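Local coordinates for scaffolding protein (PDB 1G43) that probably anchors the cellulosome to crystalline cellulose through this family IIIa cellulose-binding domain of the scaffoldin, a calcium-containing beta-sandwich, at residues 26-31 with 41-46; 97-102 with 110-115. All coordinates share one frame; numbering follows the deposited sequence.

Contact 1: residues 26-31 with 41-46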
ATOM      1  N   PHE A  26      -1.487   1.274   5.360  1.00 24.19           N
ATOM      2  CA  PHE A  26      -1.629  -0.145   5.633  1.00 23.58           C
ATOM      3  C   PHE A  26      -1.086  -0.574   6.976  1.00 24.53           C
ATOM      4  O   PHE A  26      -0.068  -0.066   7.436  1.00 23.81           O
ATOM      5  CB  PHE A  26      -0.886  -0.977   4.585  1.00 22.30           C
ATOM      6  CG  PHE A  26      -1.082  -0.528   3.181  1.00 22.95           C
ATOM      7  CD1 PHE A  26      -0.326   0.515   2.657  1.00 22.94           C
ATOM      8  CD2 PHE A  26      -2.007  -1.161   2.363  1.00 22.25           C
ATOM      9  CE1 PHE A  26      -0.490   0.923   1.322  1.00 23.24           C
ATOM     10  CE2 PHE A  26      -2.179  -0.763   1.035  1.00 22.38           C
ATOM     11  CZ  PHE A  26      -1.422   0.278   0.510  1.00 23.32           C
ATOM     12  N   LYS A  27      -1.777  -1.516   7.605  1.00 24.72           N
ATOM     13  CA  LYS A  27      -1.284  -2.091   8.853  1.00 25.68           C
ATOM     14  C   LYS A  27      -1.141  -3.556   8.454  1.00 25.82           C
ATOM     15  O   LYS A  27      -2.122  -4.254   8.264  1.00 26.02           O
ATOM     16  CB  LYS A  27      -2.277  -1.914  10.002  1.00 28.06           C
ATOM     17  CG  LYS A  27      -1.554  -1.883  11.358  1.00 33.18           C
ATOM     18  CD  LYS A  27      -2.502  -1.983  12.553  1.00 36.58           C
ATOM     19  CE  LYS A  27      -2.986  -0.589  12.982  1.00 41.27           C
ATOM     20  NZ  LYS A  27      -1.828   0.356  13.288  1.00 41.41           N
ATOM     21  N   VAL A  28       0.099  -3.989   8.254  1.00 26.43           N
ATOM     22  CA  VAL A  28       0.403  -5.343   7.821  1.00 25.45           C
ATOM     23  C   VAL A  28       0.825  -6.210   9.006  1.00 26.96           C
ATOM     24  O   VAL A  28       1.719  -5.841   9.783  1.00 25.36           O
ATOM     25  CB  VAL A  28       1.537  -5.332   6.752  1.00 25.40           C
ATOM     26  CG1 VAL A  28       1.945  -6.750   6.407  1.00 23.50           C
ATOM     27  CG2 VAL A  28       1.072  -4.609   5.483  1.00 23.39           C
ATOM     28  N   THR A  29       0.148  -7.350   9.159  1.00 26.63           N
ATOM     29  CA  THR A  29       0.447  -8.271  10.250  1.00 27.25           C
ATOM     30  C   THR A  29       1.011  -9.595   9.768  1.00 27.77           C
ATOM     31  O   THR A  29       0.437 -10.261   8.894  1.00 27.89           O
ATOM     32  CB  THR A  29      -0.782  -8.562  11.075  1.00 27.20           C
ATOM     33  OG1 THR A  29      -1.218  -7.354  11.696  1.00 28.03           O
ATOM     34  CG2 THR A  29      -0.458  -9.593  12.149  1.00 28.91           C
ATOM     35  N   ASN A  30       2.146  -9.960  10.346  1.00 28.85           N
ATOM     36  CA  ASN A  30       2.836 -11.205  10.018  1.00 28.50           C
ATOM     37  C   ASN A  30       2.069 -12.320  10.706  1.00 28.39           C
ATOM     38  O   ASN A  30       2.138 -12.478  11.916  1.00 28.81           O
ATOM     39  CB  ASN A  30       4.284 -11.141  10.538  1.00 28.34           C
ATOM     40  CG  ASN A  30       5.133 -12.356  10.127  1.00 29.26           C
ATOM     41  OD1 ASN A  30       4.623 -13.399   9.689  1.00 27.89           O
ATOM     42  ND2 ASN A  30       6.440 -12.221  10.287  1.00 30.56           N
ATOM     43  N   THR A  31       1.313 -13.082   9.933  1.00 29.79           N
ATOM     44  CA  THR A  31       0.550 -14.181  10.495  1.00 31.28           C
ATOM     45  C   THR A  31       1.105 -15.509  10.021  1.00 32.33           C
ATOM     46  O   THR A  31       0.462 -16.558  10.165  1.00 32.87           O
ATOM     47  CB  THR A  31      -0.905 -14.104  10.093  1.00 30.55           C
ATOM     48  OG1 THR A  31      -1.007 -14.211   8.667  1.00 29.95           O
ATOM     49  CG2 THR A  31      -1.507 -12.802  10.580  1.00 31.50           C
ATOM     50  N   LEU A  41       8.308  -7.779   1.051  1.00 27.69           N
ATOM     51  CA  LEU A  41       6.932  -7.339   1.114  1.00 25.86           C
ATOM     52  C   LEU A  41       6.580  -6.219   0.139  1.00 25.84           C
ATOM     53  O   LEU A  41       7.148  -5.147   0.218  1.00 25.29           O
ATOM     54  CB  LEU A  41       6.638  -6.896   2.541  1.00 25.05           C
ATOM     55  CG  LEU A  41       5.249  -6.393   2.928  1.00 26.11           C
ATOM     56  CD1 LEU A  41       4.212  -7.508   2.760  1.00 24.52           C
ATOM     57  CD2 LEU A  41       5.298  -5.927   4.362  1.00 25.45           C
ATOM     58  N   LYS A  42       5.665  -6.487  -0.790  1.00 26.03           N
ATOM     59  CA  LYS A  42       5.180  -5.462  -1.720  1.00 26.61           C
ATOM     60  C   LYS A  42       3.688  -5.223  -1.445  1.00 27.16           C
ATOM     61  O   LYS A  42       2.960  -6.121  -1.011  1.00 27.58           O
ATOM     62  CB  LYS A  42       5.343  -5.866  -3.182  1.00 27.32           C
ATOM     63  CG  LYS A  42       6.782  -5.980  -3.655  1.00 30.40           C
ATOM     64  CD  LYS A  42       7.533  -4.710  -3.401  1.00 32.28           C
ATOM     65  CE  LYS A  42       8.952  -4.842  -3.905  1.00 36.64           C
ATOM     66  NZ  LYS A  42       9.724  -5.875  -3.176  1.00 37.14           N
ATOM     67  N   LEU A  43       3.244  -3.999  -1.679  1.00 25.60           N
ATOM     68  CA  LEU A  43       1.856  -3.642  -1.480  1.00 24.45           C
ATOM     69  C   LEU A  43       1.418  -2.922  -2.758  1.00 23.44           C
ATOM     70  O   LEU A  43       2.200  -2.166  -3.350  1.00 23.82           O
ATOM     71  CB  LEU A  43       1.730  -2.740  -0.242  1.00 24.00           C
ATOM     72  CG  LEU A  43       1.894  -3.457   1.102  1.00 25.26           C
ATOM     73  CD1 LEU A  43       2.279  -2.496   2.199  1.00 24.48           C
ATOM     74  CD2 LEU A  43       0.596  -4.169   1.452  1.00 25.71           C
ATOM     75  N   ARG A  44       0.186  -3.166  -3.191  1.00 20.40           N
ATOM     76  CA  ARG A  44      -0.335  -2.538  -4.393  1.00 21.16           C
ATOM     77  C   ARG A  44      -1.687  -1.844  -4.214  1.00 21.91           C
ATOM     78  O   ARG A  44      -2.568  -2.337  -3.502  1.00 20.74           O
ATOM     79  CB  ARG A  44      -0.477  -3.565  -5.496  1.00 22.25           C
ATOM     80  CG  ARG A  44       0.809  -4.181  -5.953  1.00 24.71           C
ATOM     81  CD  ARG A  44       0.505  -5.045  -7.137  1.00 25.65           C
ATOM     82  NE  ARG A  44       1.700  -5.509  -7.798  1.00 30.92           N
ATOM     83  CZ  ARG A  44       1.699  -6.504  -8.679  1.00 34.44           C
ATOM     84  NH1 ARG A  44       0.557  -7.104  -8.984  1.00 35.44           N
ATOM     85  NH2 ARG A  44       2.830  -6.914  -9.238  1.00 36.61           N
ATOM     86  N   TYR A  45      -1.854  -0.712  -4.893  1.00 22.08           N
ATOM     87  CA  TYR A  45      -3.092   0.082  -4.824  1.00 21.21           C
ATOM     88  C   TYR A  45      -3.493   0.436  -6.250  1.00 19.47           C
ATOM     89  O   TYR A  45      -2.830   1.235  -6.891  1.00 19.25           O
ATOM     90  CB  TYR A  45      -2.855   1.370  -4.026  1.00 19.93           C
ATOM     91  CG  TYR A  45      -4.100   2.226  -3.838  1.00 19.82           C
ATOM     92  CD1 TYR A  45      -4.939   2.027  -2.759  1.00 17.67           C
ATOM     93  CD2 TYR A  45      -4.456   3.190  -4.774  1.00 19.78           C
ATOM     94  CE1 TYR A  45      -6.118   2.761  -2.613  1.00 20.17           C
ATOM     95  CE2 TYR A  45      -5.635   3.938  -4.638  1.00 20.15           C
ATOM     96  CZ  TYR A  45      -6.464   3.706  -3.552  1.00 20.22           C
ATOM     97  OH  TYR A  45      -7.656   4.377  -3.425  1.00 22.42           O
ATOM     98  N   TYR A  46      -4.595  -0.126  -6.719  1.00 18.37           N
ATOM     99  CA  TYR A  46      -5.040   0.088  -8.091  1.00 18.69           C
ATOM    100  C   TYR A  46      -5.960   1.293  -8.344  1.00 20.03           C
ATOM    101  O   TYR A  46      -6.901   1.516  -7.612  1.00 22.00           O
ATOM    102  CB  TYR A  46      -5.679  -1.200  -8.593  1.00 19.46           C
ATOM    103  CG  TYR A  46      -4.696  -2.360  -8.711  1.00 20.62           C
ATOM    104  CD1 TYR A  46      -4.303  -3.100  -7.591  1.00 21.76           C
ATOM    105  CD2 TYR A  46      -4.169  -2.709  -9.945  1.00 21.81           C
ATOM    106  CE1 TYR A  46      -3.410  -4.171  -7.705  1.00 21.47           C
ATOM    107  CE2 TYR A  46      -3.275  -3.764 -10.077  1.00 23.03           C
ATOM    108  CZ  TYR A  46      -2.899  -4.498  -8.956  1.00 23.78           C
ATOM    109  OH  TYR A  46      -2.034  -5.560  -9.123  1.00 26.13           O
TER

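Contact 2: residues 97-102 with 110-115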
ATOM      1  N   VAL A  97       4.066  -0.221  -3.310  1.00 20.71           N
ATOM      2  CA  VAL A  97       4.855   0.201  -2.167  1.00 21.10           C
ATOM      3  C   VAL A  97       5.862  -0.892  -1.819  1.00 23.65           C
ATOM      4  O   VAL A  97       5.508  -2.073  -1.734  1.00 25.66           O
ATOM      5  CB  VAL A  97       3.951   0.496  -0.956  1.00 21.04           C
ATOM      6  CG1 VAL A  97       4.778   0.963   0.210  1.00 21.63           C
ATOM      7  CG2 VAL A  97       2.948   1.566  -1.307  1.00 19.31           C
ATOM      8  N   ALA A  98       7.118  -0.521  -1.636  1.00 24.56           N
ATOM      9  CA  ALA A  98       8.141  -1.503  -1.300  1.00 25.54           C
ATOM     10  C   ALA A  98       9.037  -0.928  -0.230  1.00 26.88           C
ATOM     11  O   ALA A  98       8.923   0.238   0.091  1.00 27.25           O
ATOM     12  CB  ALA A  98       8.955  -1.839  -2.512  1.00 24.22           C
ATOM     13  N   LEU A  99       9.926  -1.748   0.321  1.00 28.18           N
ATOM     14  CA  LEU A  99      10.854  -1.295   1.355  1.00 28.40           C
ATOM     15  C   LEU A  99      12.285  -1.686   0.983  1.00 30.29           C
ATOM     16  O   LEU A  99      12.516  -2.742   0.395  1.00 30.19           O
ATOM     17  CB  LEU A  99      10.483  -1.879   2.720  1.00 28.37           C
ATOM     18  CG  LEU A  99       9.094  -1.513   3.259  1.00 28.18           C
ATOM     19  CD1 LEU A  99       8.109  -2.574   2.857  1.00 28.29           C
ATOM     20  CD2 LEU A  99       9.115  -1.409   4.756  1.00 27.47           C
ATOM     21  N   ASN A 100      13.247  -0.824   1.303  1.00 32.40           N
ATOM     22  CA  ASN A 100      14.645  -1.097   0.963  1.00 35.14           C
ATOM     23  C   ASN A 100      15.197  -2.388   1.601  1.00 35.64           C
ATOM     24  O   ASN A 100      14.654  -2.939   2.558  1.00 35.23           O
ATOM     25  CB  ASN A 100      15.539   0.086   1.358  1.00 35.72           C
ATOM     26  CG  ASN A 100      15.124   1.396   0.684  1.00 38.14           C
ATOM     27  OD1 ASN A 100      14.744   1.413  -0.498  1.00 37.88           O
ATOM     28  ND2 ASN A 100      15.216   2.516   1.439  1.00 37.13           N
ATOM     29  N   SER A 101      16.308  -2.847   1.052  1.00 37.41           N
ATOM     30  CA  SER A 101      16.947  -4.079   1.487  1.00 39.15           C
ATOM     31  C   SER A 101      17.210  -4.201   2.988  1.00 38.89           C
ATOM     32  O   SER A 101      17.216  -5.307   3.541  1.00 39.02           O
ATOM     33  CB  SER A 101      18.258  -4.244   0.720  1.00 40.34           C
ATOM     34  OG  SER A 101      19.142  -3.157   1.004  1.00 43.91           O
ATOM     35  N   ASP A 102      17.410  -3.073   3.660  1.00 39.37           N
ATOM     36  CA  ASP A 102      17.699  -3.121   5.080  1.00 38.64           C
ATOM     37  C   ASP A 102      16.580  -2.642   5.984  1.00 38.51           C
ATOM     38  O   ASP A 102      16.816  -2.289   7.149  1.00 39.44           O
ATOM     39  CB  ASP A 102      19.002  -2.346   5.361  1.00 40.84           C
ATOM     40  CG  ASP A 102      18.905  -0.863   5.000  1.00 41.77           C
ATOM     41  OD1 ASP A 102      18.162  -0.477   4.039  1.00 42.73           O
ATOM     42  OD2 ASP A 102      19.593  -0.077   5.681  1.00 42.32           O
ATOM     43  N   GLY A 110       4.161  -9.976  14.339  1.00 34.85           N
ATOM     44  CA  GLY A 110       4.403  -8.537  14.411  1.00 34.27           C
ATOM     45  C   GLY A 110       3.571  -7.715  13.403  1.00 34.62           C
ATOM     46  O   GLY A 110       2.975  -8.258  12.463  1.00 33.73           O
ATOM     47  N   SER A 111       3.541  -6.394  13.597  1.00 34.23           N
ATOM     48  CA  SER A 111       2.803  -5.476  12.709  1.00 33.38           C
ATOM     49  C   SER A 111       3.633  -4.298  12.223  1.00 31.46           C
ATOM     50  O   SER A 111       4.394  -3.716  12.982  1.00 33.28           O
ATOM     51  CB  SER A 111       1.602  -4.870  13.427  1.00 32.75           C
ATOM     52  OG  SER A 111       0.568  -5.802  13.547  1.00 35.48           O
ATOM     53  N   ILE A 112       3.476  -3.933  10.961  1.00 29.19           N
ATOM     54  CA  ILE A 112       4.152  -2.762  10.459  1.00 27.40           C
ATOM     55  C   ILE A 112       3.075  -1.811   9.916  1.00 26.68           C
ATOM     56  O   ILE A 112       2.172  -2.229   9.187  1.00 27.70           O
ATOM     57  CB  ILE A 112       5.178  -3.109   9.337  1.00 26.99           C
ATOM     58  CG1 ILE A 112       5.906  -1.825   8.895  1.00 24.76           C
ATOM     59  CG2 ILE A 112       4.477  -3.852   8.195  1.00 25.97           C
ATOM     60  CD1 ILE A 112       6.920  -2.054   7.780  1.00 24.92           C
ATOM     61  N   GLU A 113       3.154  -0.542  10.299  1.00 27.27           N
ATOM     62  CA  GLU A 113       2.211   0.456   9.825  1.00 25.78           C
ATOM     63  C   GLU A 113       2.927   1.296   8.777  1.00 25.10           C
ATOM     64  O   GLU A 113       4.036   1.756   8.995  1.00 25.55           O
ATOM     65  CB  GLU A 113       1.720   1.333  10.966  1.00 27.42           C
ATOM     66  CG  GLU A 113       0.713   2.373  10.490  1.00 30.74           C
ATOM     67  CD  GLU A 113       0.122   3.208  11.617  1.00 32.13           C
ATOM     68  OE1 GLU A 113       0.583   3.077  12.779  1.00 36.10           O
ATOM     69  OE2 GLU A 113      -0.805   3.995  11.339  1.00 31.96           O
ATOM     70  N   ILE A 114       2.285   1.477   7.631  1.00 23.38           N
ATOM     71  CA  ILE A 114       2.869   2.199   6.517  1.00 22.08           C
ATOM     72  C   ILE A 114       1.893   3.237   5.971  1.00 21.52           C
ATOM     73  O   ILE A 114       0.908   2.876   5.334  1.00 22.23           O
ATOM     74  CB  ILE A 114       3.227   1.207   5.409  1.00 20.83           C
ATOM     75  CG1 ILE A 114       4.083   0.086   5.990  1.00 20.77           C
ATOM     76  CG2 ILE A 114       3.963   1.908   4.293  1.00 20.47           C
ATOM     77  CD1 ILE A 114       4.552  -0.906   4.972  1.00 22.54           C
ATOM     78  N   GLN A 115       2.172   4.517   6.204  1.00 20.71           N
ATOM     79  CA  GLN A 115       1.281   5.583   5.754  1.00 21.45           C
ATOM     80  C   GLN A 115       1.888   6.309   4.603  1.00 20.86           C
ATOM     81  O   GLN A 115       2.965   6.873   4.712  1.00 20.81           O
ATOM     82  CB  GLN A 115       0.938   6.539   6.894  1.00 23.31           C
ATOM     83  CG  GLN A 115       0.262   5.800   8.056  1.00 26.20           C
ATOM     84  CD  GLN A 115      -0.300   6.736   9.123  1.00 30.43           C
ATOM     85  OE1 GLN A 115       0.434   7.442   9.805  1.00 31.83           O
ATOM     86  NE2 GLN A 115      -1.616   6.735   9.267  1.00 33.36           N
TER

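Contact 1: residues 26-31 with 41-46
F26 and L43 both carry CG anti to their own carbonyl carbon (chi1 -44° for F26), and with these torsions a leucine methyl comes to lie over a phenylalanine face. The contact belongs to the hydrophobic core of a beta-sandwich: strand 26-30 lies in one sheet and strand 41-46 in the other, their axes 10.5 Å apart at closest approach and their directions 143° apart. No hydrogen bond spans the gap, as expected for strands that face each other from two layers. Over the F26 ring, L43 CD1 stands 4.3 Å from the centroid and 23° off the normal, a CH-pi contact displaced toward the rim on the side of CG and CD1. L43 and V28 meet tip to tip, V28 CG2 lying 4.1 Å from both L43 CD1 and L43 CD2. Since L43 CD2 is also 4.1 Å from F26 CD2, each leucine methyl touches both residues of the opposite strand. V28 is itself divided, since its CG1 turns to L41 while CG2 turns to L43. All four side chains are buried, and the interface is wholly apolar. Further core residues close around them: V6 and V8 of strand 6-11 touch V28, and A148 of strand 147-150 touches L43. At the L41 end, the side chains of V28 and L41 pass each other in opposite senses, with V28 CG1 4.0 Å from L41 CD2.

Contact 2: residues 97-102 with 110-115
L99 and I112 meet methyl to methyl, tip to tip, with L99 CD2 3.8 Å from I112 CD1. The isoleucine reaches this far because its chain is fully extended, CG1 anti to the backbone N (chi1 -177°) and CD1 continuing the line (chi2 -179°). L99 also has a looser neighbour in I114, whose CD1 lies 4.5 Å from L99 CD1, so its two methyls serve two isoleucines of the facing strand. V97 adds a third point, its CG1 4.3 Å from I114 CG2; the branches of I114 are thus divided between V97 and L99. All four residues are buried, yet the two segments hide just 126 Å² between them, and methyl groups make every contact across the gap. In the next shell, V77 of strand 77-88 lies against both V97 and L99, and L38 touches I112. The backbones are fixed within their own sheets: A98 is hydrogen-bonded to T78 in one, I112 to V28 in the other. Between strands 97-99 and 111-115 the axes come no closer than 10.1 Å, their directions differ by 127°, and no hydrogen bond crosses. Such spacing, bridged by aliphatic side chains that meet at their methyl ends, is that of two sheets packed face to face in the beta-sandwich of a family III cellulose-binding domain.

Contacts 1 and 2 are neighbouring parts of one sandwich core, their centres 8 Å apart. Each has one strand in either sheet, and backbone pairing joins them on both sides: L43 O lies 2.7 Å from V97 N in one sheet, and F26 O lies 2.8 Å from I114 N in the other, both probable hydrogen bonds. The side chain of L43 bridges them inside the core, touching V97 and I114 of contact 2. The calcium ion is bound by T48, D50, D127, N130 and D131, none of which belongs to either contact; T48 follows soon after segment 41-46 in the chain.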